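Local coordinates for protein inosine-uridine nucleoside N-ribohydrolase (Xanthomonas oryzae pv. oryzae, PDB 4KL0) that binds calcium and probably hydrolyses N-glycosidic bonds of nucleosides, although its precise role as a bacterial effector is unsettled, at residues P220-T225 / P346-G351; G153-S158 / I204-A209; G263-I268 / A279-T284; I242-H247 / L368-L373. All blocks are in the same frame, centred on the assembly; numbering follows the deposited sequence.

How the interactions relate
Interaction 1 joins neighbouring strands of the central sheet through regular backbone hydrogen bonds, with a salt bridge at one end. Interaction 2 is buried, lies beside that sheet and joins two helices through alanine, serine and methionine contacts; its helix 204-216 runs on into strand 221-224 of interaction 1, and nearest atoms are about 7 Å apart. Interactions 3 and 4 lie farther out, partly buried and away from the annotated sites. The former is an aromatic helix-helix contact, the latter a meeting of helix ends with a leucine on a histidine ring and bridging waters. Interaction 3 is nested in the chain loop closed by interaction 4, and helix 236-243 leads to helix 248-269.

Interaction 1 of 4, residues P220-T225 / P346-G351; sequences PLRILT and PVEHVG
R222 and E348 run out alongside each other from paired positions of two parallel strands. The guanidinium approaches side-on and puts two nitrogens on a single carboxylate oxygen: NE of R222 is 2.8 Å and NH2 2.7 Å from OE1 of E348. That oxygen sits in the guanidinium plane, but the carboxylate is turned 49° against it. OE1 receives NH2 on its syn lone pair, whereas NE comes from above the carboxylate plane. A bend at chi3 (-71°) in the otherwise extended arginine turns NE and NH2 to the glutamate; NH1 is taken up by the carbonyl of A324. On the same face L224 CD1 rests 4.0 Å from V350 CG1, beneath helix 317-325. The other face carries L221 and V347, neighbours whose CD1 and CG2 are 4.0 Å apart, L221 also meeting helix 204-216. At the C-terminal end the T225 side chain stands roughly perpendicular to that of H349. T225 CG2 meets the imidazole at its edge, 3.5 Å from NE2, and a water joins T225 OG1 to NE2 of H349; OG1 also bonds to E227. Between the faces the backbones are stitched in parallel register: E348 N gives a bond of 2.8 Å to L221 O, I223 N one to E348 O, V350 N one of 2.8 Å to I223 O. Strand 221-224 is thus held between 172-178 and 347-350, in the largely parallel sheet of a Rossmann-like alpha/beta fold, as in nucleoside hydrolases.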
loop_
_atom_site.group_PDB
_atom_site.type_symbol
_atom_site.label_atom_id
_atom_site.label_comp_id
_atom_site.label_asym_id
_atom_site.label_seq_id
_atom_site.Cartn_x
_atom_site.Cartn_y
_atom_site.Cartn_z
ATOM N N PRO A 220 3.144 18.799 -1.406
ATOM C CA PRO A 220 2.232 18.421 -0.309
ATOM C C PRO A 220 2.470 16.953 0.119
ATOM O O PRO A 220 2.606 16.104 -0.755
ATOM C CB PRO A 220 0.838 18.536 -0.927
ATOM C CG PRO A 220 1.037 19.542 -2.088
ATOM C CD PRO A 220 2.451 19.318 -2.602
ATOM N N LEU A 221 2.494 16.705 1.412
ATOM C CA LEU A 221 2.619 15.350 1.971
ATOM C C LEU A 221 1.354 14.952 2.653
ATOM O O LEU A 221 0.761 15.739 3.408
ATOM C CB LEU A 221 3.714 15.332 3.051
ATOM C CG LEU A 221 5.190 15.247 2.772
ATOM C CD1 LEU A 221 5.912 15.229 4.147
ATOM C CD2 LEU A 221 5.492 13.970 1.961
ATOM N N ARG A 222 0.883 13.718 2.452
ATOM C CA ARG A 222 -0.284 13.264 3.166
ATOM C C ARG A 222 0.091 11.916 3.788
ATOM O O ARG A 222 0.529 11.031 3.056
ATOM C CB ARG A 222 -1.478 13.070 2.237
ATOM C CG ARG A 222 -2.748 12.635 2.963
ATOM C CD ARG A 222 -3.943 12.649 1.995
ATOM N NE ARG A 222 -4.235 14.046 1.717
ATOM C CZ ARG A 222 -5.179 14.448 0.878
ATOM N NH1 ARG A 222 -5.933 13.543 0.251
ATOM N NH2 ARG A 222 -5.377 15.743 0.699
ATOM N N ILE A 223 0.005 11.820 5.107
ATOM C CA ILE A 223 0.574 10.662 5.833
ATOM C C ILE A 223 -0.581 9.928 6.485
ATOM O O ILE A 223 -1.327 10.472 7.340
ATOM C CB ILE A 223 1.557 11.045 6.933
ATOM C CG1 ILE A 223 2.709 11.974 6.497
ATOM C CG2 ILE A 223 2.150 9.747 7.555
ATOM C CD1 ILE A 223 3.618 11.399 5.518
ATOM N N LEU A 224 -0.777 8.689 6.076
ATOM C CA LEU A 224 -1.868 7.897 6.628
ATOM C C LEU A 224 -1.249 6.937 7.628
ATOM O O LEU A 224 -0.223 6.323 7.334
ATOM C CB LEU A 224 -2.527 7.041 5.534
ATOM C CG LEU A 224 -3.802 6.300 5.983
ATOM C CD1 LEU A 224 -4.906 6.481 4.989
ATOM C CD2 LEU A 224 -3.546 4.737 6.268
ATOM N N THR A 225 -1.853 6.786 8.787
ATOM C CA THR A 225 -1.196 6.064 9.876
ATOM C C THR A 225 -1.988 4.787 10.187
ATOM O O THR A 225 -3.140 4.559 9.733
ATOM C CB THR A 225 -1.172 6.931 11.132
ATOM O OG1 THR A 225 -2.511 7.087 11.604
ATOM C CG2 THR A 225 -0.618 8.273 10.807
ATOM N N PRO A 346 2.665 22.011 2.821
ATOM C CA PRO A 346 1.578 21.305 3.486
ATOM C C PRO A 346 1.930 19.886 3.872
ATOM O O PRO A 346 2.530 19.168 3.083
ATOM C CB PRO A 346 0.445 21.253 2.438
ATOM C CG PRO A 346 0.794 22.222 1.429
ATOM C CD PRO A 346 2.282 22.535 1.489
ATOM N N VAL A 347 1.509 19.523 5.070
ATOM C CA VAL A 347 1.630 18.163 5.575
ATOM C C VAL A 347 0.329 17.739 6.246
ATOM O O VAL A 347 -0.062 18.280 7.256
ATOM C CB VAL A 347 2.831 18.027 6.548
ATOM C CG1 VAL A 347 2.871 16.562 7.104
ATOM C CG2 VAL A 347 4.146 18.407 5.882
ATOM N N GLU A 348 -0.388 16.768 5.692
ATOM C CA GLU A 348 -1.649 16.386 6.264
ATOM C C GLU A 348 -1.606 15.038 6.937
ATOM O O GLU A 348 -0.885 14.130 6.477
ATOM C CB GLU A 348 -2.720 16.339 5.165
ATOM C CG GLU A 348 -3.014 17.687 4.559
ATOM C CD GLU A 348 -3.988 17.516 3.436
ATOM O OE1 GLU A 348 -3.683 16.709 2.531
ATOM O OE2 GLU A 348 -5.056 18.153 3.464
ATOM N N HIS A 349 -2.408 14.883 7.991
ATOM C CA HIS A 349 -2.435 13.649 8.734
ATOM C C HIS A 349 -3.757 12.937 8.566
ATOM O O HIS A 349 -4.852 13.548 8.681
ATOM C CB HIS A 349 -2.146 13.934 10.227
ATOM C CG HIS A 349 -2.418 12.763 11.124
ATOM N ND1 HIS A 349 -3.393 12.779 12.100
ATOM C CD2 HIS A 349 -1.868 11.529 11.168
ATOM C CE1 HIS A 349 -3.434 11.602 12.707
ATOM N NE2 HIS A 349 -2.500 10.833 12.178
ATOM N N VAL A 350 -3.704 11.639 8.258
ATOM C CA VAL A 350 -4.923 10.832 8.298
ATOM C C VAL A 350 -4.818 9.689 9.317
ATOM O O VAL A 350 -4.182 8.650 9.034
ATOM C CB VAL A 350 -5.308 10.220 6.906
ATOM C CG1 VAL A 350 -6.650 9.435 6.975
ATOM C CG2 VAL A 350 -5.368 11.324 5.824
ATOM N N GLY A 351 -5.434 9.886 10.488
ATOM C CA GLY A 351 -5.553 8.865 11.510
ATOM C C GLY A 351 -6.991 8.451 11.762
ATOM O O GLY A 351 -7.832 8.526 10.863
HETATM O O HOH W 1 -1.372 17.164 1.820
HETATM O O HOH W 2 -2.708 8.371 14.083
#

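Interaction 2 of 4, residues G153-S158 / I204-A209; sequences GMTDAS and IHAARA
M154 and S158 meet A206, A207 and A209 without a flat side chain between them; the flat groups of 204-209, the H205 ring and the R208 guanidinium, leave the helix on other sides. Each has one face on I204, whose CG2 stands 3.9 Å above the centre of the H205 imidazole plane and whose CG1 lies over the guanidinium centre of R208. H205 has been seen as a ligand of a second calcium ion, but none is bound to it here. Across the contact the small alanines let the backbones come close. A206 CB packs against the first turn of helix 155-163, 3.6 Å from both T155 CA and M154 O. The two helices follow parallel strands 146-150 and 172-178, so they belong to successive connections of the Rossmann-like sheet. M154 is the N-cap residue of the first, and its carbonyl receives S158 N at 2.9 Å. With CG beside the backbone N (chi1 -85°) and a near-extended chi2, its SD comes to lie 4.1 Å from A207 CB; L210 and Y211 also touch this methionine. S158 OG, anti to the backbone N (chi1 173°), reaches across to A209 CB at 3.3 Å, while S158 CB lies 3.5 Å from A206 O. T155 turns away from the alanines and its hydroxyl bonds to D203, whose other carboxylate oxygen takes A206 N. M154 lies about 10 Å from the bound calcium ion, measured from its side chain.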
loop_
_atom_site.group_PDB
_atom_site.type_symbol
_atom_site.label_atom_id
_atom_site.label_comp_id
_atom_site.label_asym_id
_atom_site.label_seq_id
_atom_site.Cartn_x
_atom_site.Cartn_y
_atom_site.Cartn_z
ATOM N N GLY A 153 9.136 0.959 2.358
ATOM C CA GLY A 153 10.287 1.776 2.760
ATOM C C GLY A 153 10.620 2.758 1.659
ATOM O O GLY A 153 10.221 2.613 0.478
ATOM N N MET A 154 11.370 3.791 2.039
ATOM C CA MET A 154 11.450 4.946 1.180
ATOM C C MET A 154 12.823 5.098 0.519
ATOM O O MET A 154 13.089 6.170 -0.033
ATOM C CB MET A 154 11.113 6.191 2.023
ATOM C CG MET A 154 9.583 6.382 2.058
ATOM S SD MET A 154 8.869 7.204 3.532
ATOM C CE MET A 154 8.411 5.764 4.450
ATOM N N THR A 155 13.636 4.038 0.474
ATOM C CA THR A 155 14.973 4.137 -0.189
ATOM C C THR A 155 14.860 4.724 -1.607
ATOM O O THR A 155 15.596 5.660 -2.003
ATOM C CB THR A 155 15.535 2.737 -0.306
ATOM O OG1 THR A 155 15.593 2.154 1.000
ATOM C CG2 THR A 155 16.890 2.724 -0.983
ATOM N N ASP A 156 13.959 4.169 -2.402
ATOM C CA ASP A 156 13.797 4.619 -3.810
ATOM C C ASP A 156 13.014 5.908 -3.965
ATOM O O ASP A 156 13.322 6.730 -4.876
ATOM C CB ASP A 156 13.183 3.487 -4.634
ATOM C CG ASP A 156 13.957 2.219 -4.441
ATOM O OD1 ASP A 156 15.167 2.203 -4.782
ATOM O OD2 ASP A 156 13.419 1.248 -3.910
ATOM N N ALA A 157 11.963 6.109 -3.162
ATOM C CA ALA A 157 11.256 7.362 -3.243
ATOM C C ALA A 157 12.177 8.524 -2.903
ATOM O O ALA A 157 12.083 9.568 -3.526
ATOM C CB ALA A 157 10.001 7.351 -2.294
ATOM N N SER A 158 13.041 8.332 -1.922
ATOM C CA SER A 158 13.960 9.414 -1.551
ATOM C C SER A 158 14.981 9.556 -2.685
ATOM O O SER A 158 15.309 10.703 -3.046
ATOM C CB SER A 158 14.657 9.064 -0.255
ATOM O OG SER A 158 15.683 10.019 0.043
ATOM N N ILE A 204 15.360 4.198 7.754
ATOM C CA ILE A 204 14.942 5.424 8.460
ATOM C C ILE A 204 15.626 6.682 7.900
ATOM O O ILE A 204 15.004 7.753 7.926
ATOM C CB ILE A 204 15.107 5.292 9.968
ATOM C CG1 ILE A 204 14.394 6.470 10.665
ATOM C CG2 ILE A 204 16.595 5.278 10.302
ATOM C CD1 ILE A 204 12.910 6.561 10.389
ATOM N N HIS A 205 16.864 6.557 7.401
ATOM C CA HIS A 205 17.581 7.713 6.829
ATOM C C HIS A 205 16.939 8.143 5.553
ATOM O O HIS A 205 16.762 9.340 5.333
ATOM C CB HIS A 205 19.060 7.393 6.592
ATOM C CG HIS A 205 19.708 6.851 7.824
ATOM N ND1 HIS A 205 19.715 7.558 9.011
ATOM C CD2 HIS A 205 20.228 5.633 8.103
ATOM C CE1 HIS A 205 20.261 6.816 9.959
ATOM N NE2 HIS A 205 20.594 5.650 9.431
ATOM N N ALA A 206 16.574 7.184 4.701
ATOM C CA ALA A 206 15.779 7.541 3.513
ATOM C C ALA A 206 14.420 8.164 3.862
ATOM O O ALA A 206 13.988 9.084 3.168
ATOM C CB ALA A 206 15.547 6.318 2.631
ATOM N N ALA A 207 13.724 7.657 4.905
ATOM C CA ALA A 207 12.459 8.270 5.325
ATOM C C ALA A 207 12.695 9.713 5.796
ATOM O O ALA A 207 11.927 10.598 5.439
ATOM C CB ALA A 207 11.787 7.517 6.433
ATOM N N ARG A 208 13.732 9.941 6.583
ATOM C CA ARG A 208 14.007 11.334 6.976
ATOM C C ARG A 208 14.312 12.198 5.739
ATOM O O ARG A 208 13.896 13.355 5.688
ATOM C CB ARG A 208 15.201 11.367 7.946
ATOM C CG ARG A 208 14.846 10.745 9.238
ATOM C CD ARG A 208 16.017 10.655 10.237
ATOM N NE ARG A 208 15.423 10.252 11.503
ATOM C CZ ARG A 208 15.977 9.483 12.417
ATOM N NH1 ARG A 208 17.221 9.009 12.232
ATOM N NH2 ARG A 208 15.256 9.198 13.525
ATOM N N ALA A 209 15.084 11.684 4.804
ATOM C CA ALA A 209 15.450 12.481 3.631
ATOM C C ALA A 209 14.163 12.830 2.841
ATOM O O ALA A 209 14.008 13.946 2.306
ATOM C CB ALA A 209 16.421 11.738 2.778
#

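Interaction 3 of 4, residues G263-I268 / A279-T284; sequences GLWEGI and AWFFRT
W265 and F281 both carry CG anti to the backbone N, the tryptophan at chi1 172°, and these torsions send their rings across the gap between two helices. They meet edge-to-face: W265 CE3 stands over the centre of the F281 ring, with the planes 70° apart. The centroids of the two six-membered rings are separated by 5.1 Å. The edge of F282 comes to the same indole, its CE2 lying 3.9 Å from W265 CZ3. Indole NE1 is held by the carbonyl of L302, which probably helps to fix the ring's rotation. On the other flank of F281, W280 presents the rim of its indole to two aliphatic branches. L264 CD2 is 3.9 Å from W280 CH2, and I268 CD1 is 3.7 Å from CZ3 of the same ring; both side chains come in roughly perpendicular to the tryptophan. I268 CD1 also touches the edge of F281 at 4.0 Å from CD2, so this one methyl touches the edges of both rings. T284 OG1 lies over a face of W280 and gives a hydrogen bond of 2.8 Å to that residue's carbonyl. The segments run nearly antiparallel, at 151°, with axes 10.8 Å apart. Helix 248-269 and helix 278-285 are thereby joined close to the link between them, where L276 touches L264 and I268, while I307 of helix 304-307 covers W265, F281 and F282.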
loop_
_atom_site.group_PDB
_atom_site.type_symbol
_atom_site.label_atom_id
_atom_site.label_comp_id
_atom_site.label_asym_id
_atom_site.label_seq_id
_atom_site.Cartn_x
_atom_site.Cartn_y
_atom_site.Cartn_z
ATOM N N GLY A 263 -0.823 -18.929 11.183
ATOM C CA GLY A 263 0.509 -19.015 11.777
ATOM C C GLY A 263 0.595 -18.190 13.056
ATOM O O GLY A 263 1.232 -18.600 14.051
ATOM N N LEU A 264 -0.037 -17.024 13.080
ATOM C CA LEU A 264 0.002 -16.169 14.281
ATOM C C LEU A 264 -0.790 -16.809 15.460
ATOM O O LEU A 264 -0.344 -16.910 16.624
ATOM C CB LEU A 264 -0.471 -14.748 13.881
ATOM C CG LEU A 264 -0.718 -13.701 14.959
ATOM C CD1 LEU A 264 0.632 -13.455 15.692
ATOM C CD2 LEU A 264 -1.295 -12.388 14.423
ATOM N N TRP A 265 -1.952 -17.340 15.122
ATOM C CA TRP A 265 -2.765 -18.067 16.099
ATOM C C TRP A 265 -2.041 -19.271 16.718
ATOM O O TRP A 265 -2.003 -19.409 17.951
ATOM C CB TRP A 265 -4.030 -18.563 15.384
ATOM C CG TRP A 265 -4.786 -19.472 16.277
ATOM C CD1 TRP A 265 -4.868 -20.822 16.179
ATOM C CD2 TRP A 265 -5.480 -19.104 17.457
ATOM N NE1 TRP A 265 -5.590 -21.326 17.224
ATOM C CE2 TRP A 265 -6.007 -20.299 18.019
ATOM C CE3 TRP A 265 -5.752 -17.892 18.085
ATOM C CZ2 TRP A 265 -6.760 -20.307 19.172
ATOM C CZ3 TRP A 265 -6.506 -17.889 19.249
ATOM C CH2 TRP A 265 -7.005 -19.110 19.793
ATOM N N GLU A 266 -1.421 -20.102 15.878
ATOM C CA GLU A 266 -0.759 -21.344 16.339
ATOM C C GLU A 266 0.429 -20.980 17.215
ATOM O O GLU A 266 0.701 -21.643 18.235
ATOM C CB GLU A 266 -0.336 -22.207 15.148
ATOM C CG GLU A 266 -1.585 -22.771 14.428
ATOM C CD GLU A 266 -1.312 -23.652 13.216
ATOM O OE1 GLU A 266 -0.164 -23.693 12.682
ATOM O OE2 GLU A 266 -2.293 -24.322 12.800
ATOM N N GLY A 267 1.083 -19.879 16.857
ATOM C CA GLY A 267 2.327 -19.470 17.521
ATOM C C GLY A 267 1.999 -19.005 18.923
ATOM O O GLY A 267 2.708 -19.341 19.886
ATOM N N ILE A 268 0.913 -18.249 19.041
ATOM C CA ILE A 268 0.425 -17.703 20.304
ATOM C C ILE A 268 -0.076 -18.855 21.171
ATOM O O ILE A 268 0.248 -18.928 22.357
ATOM C CB ILE A 268 -0.695 -16.695 20.099
ATOM C CG1 ILE A 268 -0.130 -15.380 19.541
ATOM C CG2 ILE A 268 -1.440 -16.420 21.430
ATOM C CD1 ILE A 268 -1.225 -14.417 19.067
ATOM N N ALA A 279 -5.597 -13.557 24.603
ATOM C CA ALA A 279 -6.339 -12.330 24.867
ATOM C C ALA A 279 -5.970 -11.210 23.910
ATOM O O ALA A 279 -6.820 -10.384 23.517
ATOM C CB ALA A 279 -6.088 -11.868 26.291
ATOM N N TRP A 280 -4.709 -11.161 23.525
ATOM C CA TRP A 280 -4.322 -10.107 22.616
ATOM C C TRP A 280 -4.914 -10.435 21.240
ATOM O O TRP A 280 -5.343 -9.539 20.515
ATOM C CB TRP A 280 -2.820 -10.021 22.508
ATOM C CG TRP A 280 -2.403 -9.187 21.379
ATOM C CD1 TRP A 280 -2.215 -7.846 21.390
ATOM C CD2 TRP A 280 -2.145 -9.624 20.033
ATOM N NE1 TRP A 280 -1.812 -7.413 20.158
ATOM C CE2 TRP A 280 -1.765 -8.482 19.298
ATOM C CE3 TRP A 280 -2.178 -10.866 19.392
ATOM C CZ2 TRP A 280 -1.437 -8.533 17.929
ATOM C CZ3 TRP A 280 -1.828 -10.933 18.049
ATOM C CH2 TRP A 280 -1.460 -9.764 17.326
ATOM N N PHE A 281 -4.963 -11.715 20.919
ATOM C CA PHE A 281 -5.464 -12.130 19.607
ATOM C C PHE A 281 -6.978 -11.839 19.471
ATOM O O PHE A 281 -7.413 -11.208 18.487
ATOM C CB PHE A 281 -5.185 -13.594 19.342
ATOM C CG PHE A 281 -5.561 -14.027 17.954
ATOM C CD1 PHE A 281 -6.889 -14.308 17.625
ATOM C CD2 PHE A 281 -4.585 -14.192 16.980
ATOM C CE1 PHE A 281 -7.249 -14.690 16.333
ATOM C CE2 PHE A 281 -4.952 -14.591 15.685
ATOM C CZ PHE A 281 -6.295 -14.857 15.378
ATOM N N PHE A 282 -7.777 -12.311 20.432
ATOM C CA PHE A 282 -9.211 -11.956 20.424
ATOM C C PHE A 282 -9.470 -10.414 20.418
ATOM O O PHE A 282 -10.356 -9.903 19.699
ATOM C CB PHE A 282 -9.968 -12.710 21.547
ATOM C CG PHE A 282 -10.379 -14.108 21.150
ATOM C CD1 PHE A 282 -11.721 -14.415 20.899
ATOM C CD2 PHE A 282 -9.442 -15.084 20.958
ATOM C CE1 PHE A 282 -12.099 -15.689 20.474
ATOM C CE2 PHE A 282 -9.799 -16.361 20.544
ATOM C CZ PHE A 282 -11.134 -16.678 20.307
ATOM N N ARG A 283 -8.682 -9.660 21.167
ATOM C CA ARG A 283 -8.859 -8.209 21.246
ATOM C C ARG A 283 -8.396 -7.490 19.966
ATOM O O ARG A 283 -8.784 -6.341 19.663
ATOM C CB ARG A 283 -8.107 -7.686 22.473
ATOM C CG ARG A 283 -7.903 -6.196 22.547
ATOM C CD ARG A 283 -7.237 -5.820 23.872
ATOM N NE ARG A 283 -5.766 -5.861 23.870
ATOM C CZ ARG A 283 -5.029 -6.715 24.591
ATOM N NH1 ARG A 283 -5.609 -7.631 25.350
ATOM N NH2 ARG A 283 -3.705 -6.663 24.551
ATOM N N THR A 284 -7.559 -8.170 19.199
ATOM C CA THR A 284 -7.037 -7.555 18.007
ATOM C C THR A 284 -7.898 -7.907 16.800
ATOM O O THR A 284 -8.114 -7.032 15.938
ATOM C CB THR A 284 -5.614 -7.997 17.740
ATOM O OG1 THR A 284 -4.759 -7.469 18.760
ATOM C CG2 THR A 284 -5.128 -7.454 16.398
#

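Interaction 4 of 4, residues I242-H247 / L368-L373; sequences IARNGH and LAKAAL
I242 and H247 hold L373 in an apolar contact between helix ends: the C-terminal part of helix 236-243 and the turn after it meet the C-terminal end of helix 358-372. A CH-pi contact carries much of it. L373 CD2 stands 3.5 Å from the centroid of the H247 ring, only 1° off its normal, the leucine pointing its methyl squarely at the imidazole face. The ring is steadied at both nitrogens. ND1 takes the backbone N of V249, as befits an N-cap residue, and NE2 meets a water that gives a bond of 2.7 Å to A372 O. The other methyl of the leucine, CD1, presses 3.6 Å from I242 CB. The first torsion of I242 (chi1 57°) leaves CG2 beside the backbone N and anti to the carbonyl carbon, where it lies 3.8 Å from A369 CB. R244 NH1 and K370 NZ are 4.5 Å apart; the likely repulsion is probably eased by the salt bridge of K370 to E12. L253 of helix 248-269 also packs on I242, while helix 358-372, near the end of the modelled chain, leans through L368 on helix 41-54.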
loop_
_atom_site.group_PDB
_atom_site.type_symbol
_atom_site.label_atom_id
_atom_site.label_comp_id
_atom_site.label_asym_id
_atom_site.label_seq_id
_atom_site.Cartn_x
_atom_site.Cartn_y
_atom_site.Cartn_z
ATOM N N ILE A 242 -13.452 -12.186 -2.618
ATOM C CA ILE A 242 -12.616 -11.999 -3.799
ATOM C C ILE A 242 -12.025 -13.296 -4.328
ATOM O O ILE A 242 -11.550 -13.347 -5.462
ATOM C CB ILE A 242 -11.469 -10.934 -3.614
ATOM C CG1 ILE A 242 -10.550 -11.271 -2.433
ATOM C CG2 ILE A 242 -12.074 -9.552 -3.403
ATOM C CD1 ILE A 242 -9.501 -10.170 -2.265
ATOM N N ALA A 243 -12.051 -14.350 -3.523
ATOM C CA ALA A 243 -11.541 -15.620 -3.968
ATOM C C ALA A 243 -12.661 -16.481 -4.598
ATOM O O ALA A 243 -12.376 -17.483 -5.248
ATOM C CB ALA A 243 -10.884 -16.330 -2.823
ATOM N N ARG A 244 -13.892 -16.012 -4.465
ATOM C CA ARG A 244 -15.074 -16.857 -4.717
ATOM C C ARG A 244 -15.085 -17.445 -6.132
ATOM O O ARG A 244 -15.434 -18.612 -6.337
ATOM C CB ARG A 244 -16.360 -16.053 -4.425
ATOM C CG ARG A 244 -17.683 -16.859 -4.370
ATOM C CD ARG A 244 -18.790 -16.008 -3.694
ATOM N NE ARG A 244 -18.568 -15.807 -2.260
ATOM C CZ ARG A 244 -18.664 -14.626 -1.639
ATOM N NH1 ARG A 244 -18.946 -13.510 -2.319
ATOM N NH2 ARG A 244 -18.448 -14.539 -0.335
ATOM N N ASN A 245 -14.671 -16.652 -7.098
ATOM C CA ASN A 245 -14.766 -17.078 -8.477
ATOM C C ASN A 245 -13.486 -17.616 -9.079
ATOM O O ASN A 245 -13.376 -17.696 -10.311
ATOM C CB ASN A 245 -15.290 -15.943 -9.329
ATOM C CG ASN A 245 -16.509 -15.324 -8.749
ATOM O OD1 ASN A 245 -17.482 -16.026 -8.455
ATOM N ND2 ASN A 245 -16.479 -14.007 -8.546
ATOM N N GLY A 246 -12.501 -17.931 -8.230
ATOM C CA GLY A 246 -11.290 -18.578 -8.697
ATOM C C GLY A 246 -10.284 -17.652 -9.378
ATOM O O GLY A 246 -9.398 -18.122 -10.094
ATOM N N HIS A 247 -10.399 -16.342 -9.199
ATOM C CA HIS A 247 -9.349 -15.507 -9.794
ATOM C C HIS A 247 -8.052 -15.798 -9.044
ATOM O O HIS A 247 -8.060 -15.807 -7.810
ATOM C CB HIS A 247 -9.675 -14.009 -9.684
ATOM C CG HIS A 247 -8.806 -13.139 -10.540
ATOM N ND1 HIS A 247 -7.438 -13.025 -10.344
ATOM C CD2 HIS A 247 -9.109 -12.321 -11.577
ATOM C CE1 HIS A 247 -6.943 -12.187 -11.245
ATOM N NE2 HIS A 247 -7.945 -11.733 -11.988
ATOM N N LEU A 368 -14.358 -2.242 -5.181
ATOM C CA LEU A 368 -13.257 -2.105 -6.105
ATOM C C LEU A 368 -12.533 -3.439 -6.325
ATOM O O LEU A 368 -12.208 -3.765 -7.461
ATOM C CB LEU A 368 -12.299 -1.030 -5.596
ATOM C CG LEU A 368 -12.812 0.422 -5.515
ATOM C CD1 LEU A 368 -11.858 1.231 -4.658
ATOM C CD2 LEU A 368 -12.912 1.065 -6.910
ATOM N N ALA A 369 -12.260 -4.193 -5.251
ATOM C CA ALA A 369 -11.514 -5.433 -5.442
ATOM C C ALA A 369 -12.334 -6.452 -6.249
ATOM O O ALA A 369 -11.814 -7.106 -7.182
ATOM C CB ALA A 369 -11.116 -5.996 -4.171
ATOM N N LYS A 370 -13.630 -6.548 -5.964
ATOM C CA LYS A 370 -14.433 -7.521 -6.739
ATOM C C LYS A 370 -14.561 -7.137 -8.201
ATOM O O LYS A 370 -14.477 -8.018 -9.095
ATOM C CB LYS A 370 -15.850 -7.688 -6.173
ATOM C CG LYS A 370 -15.924 -8.350 -4.834
ATOM C CD LYS A 370 -17.353 -8.211 -4.307
ATOM C CE LYS A 370 -17.616 -9.093 -3.105
ATOM N NZ LYS A 370 -19.104 -9.046 -2.720
ATOM N N ALA A 371 -14.749 -5.843 -8.483
ATOM C CA ALA A 371 -14.870 -5.398 -9.879
ATOM C C ALA A 371 -13.560 -5.641 -10.647
ATOM O O ALA A 371 -13.567 -6.022 -11.831
ATOM C CB ALA A 371 -15.309 -3.910 -9.942
ATOM N N ALA A 372 -12.429 -5.482 -9.944
ATOM C CA ALA A 372 -11.116 -5.590 -10.550
ATOM C C ALA A 372 -10.856 -7.033 -10.997
ATOM O O ALA A 372 -10.057 -7.262 -11.922
ATOM C CB ALA A 372 -10.014 -5.109 -9.532
ATOM N N LEU A 373 -11.487 -7.993 -10.321
ATOM C CA LEU A 373 -11.181 -9.405 -10.550
ATOM C C LEU A 373 -12.194 -10.108 -11.455
ATOM O O LEU A 373 -12.175 -11.323 -11.538
ATOM C CB LEU A 373 -11.044 -10.159 -9.246
ATOM C CG LEU A 373 -10.007 -9.538 -8.317
ATOM C CD1 LEU A 373 -10.139 -10.142 -6.905
ATOM C CD2 LEU A 373 -8.640 -9.842 -8.896
HETATM O O HOH W 3 -13.372 -13.073 -9.827
HETATM O O HOH W 4 -8.500 -8.985 -13.375
#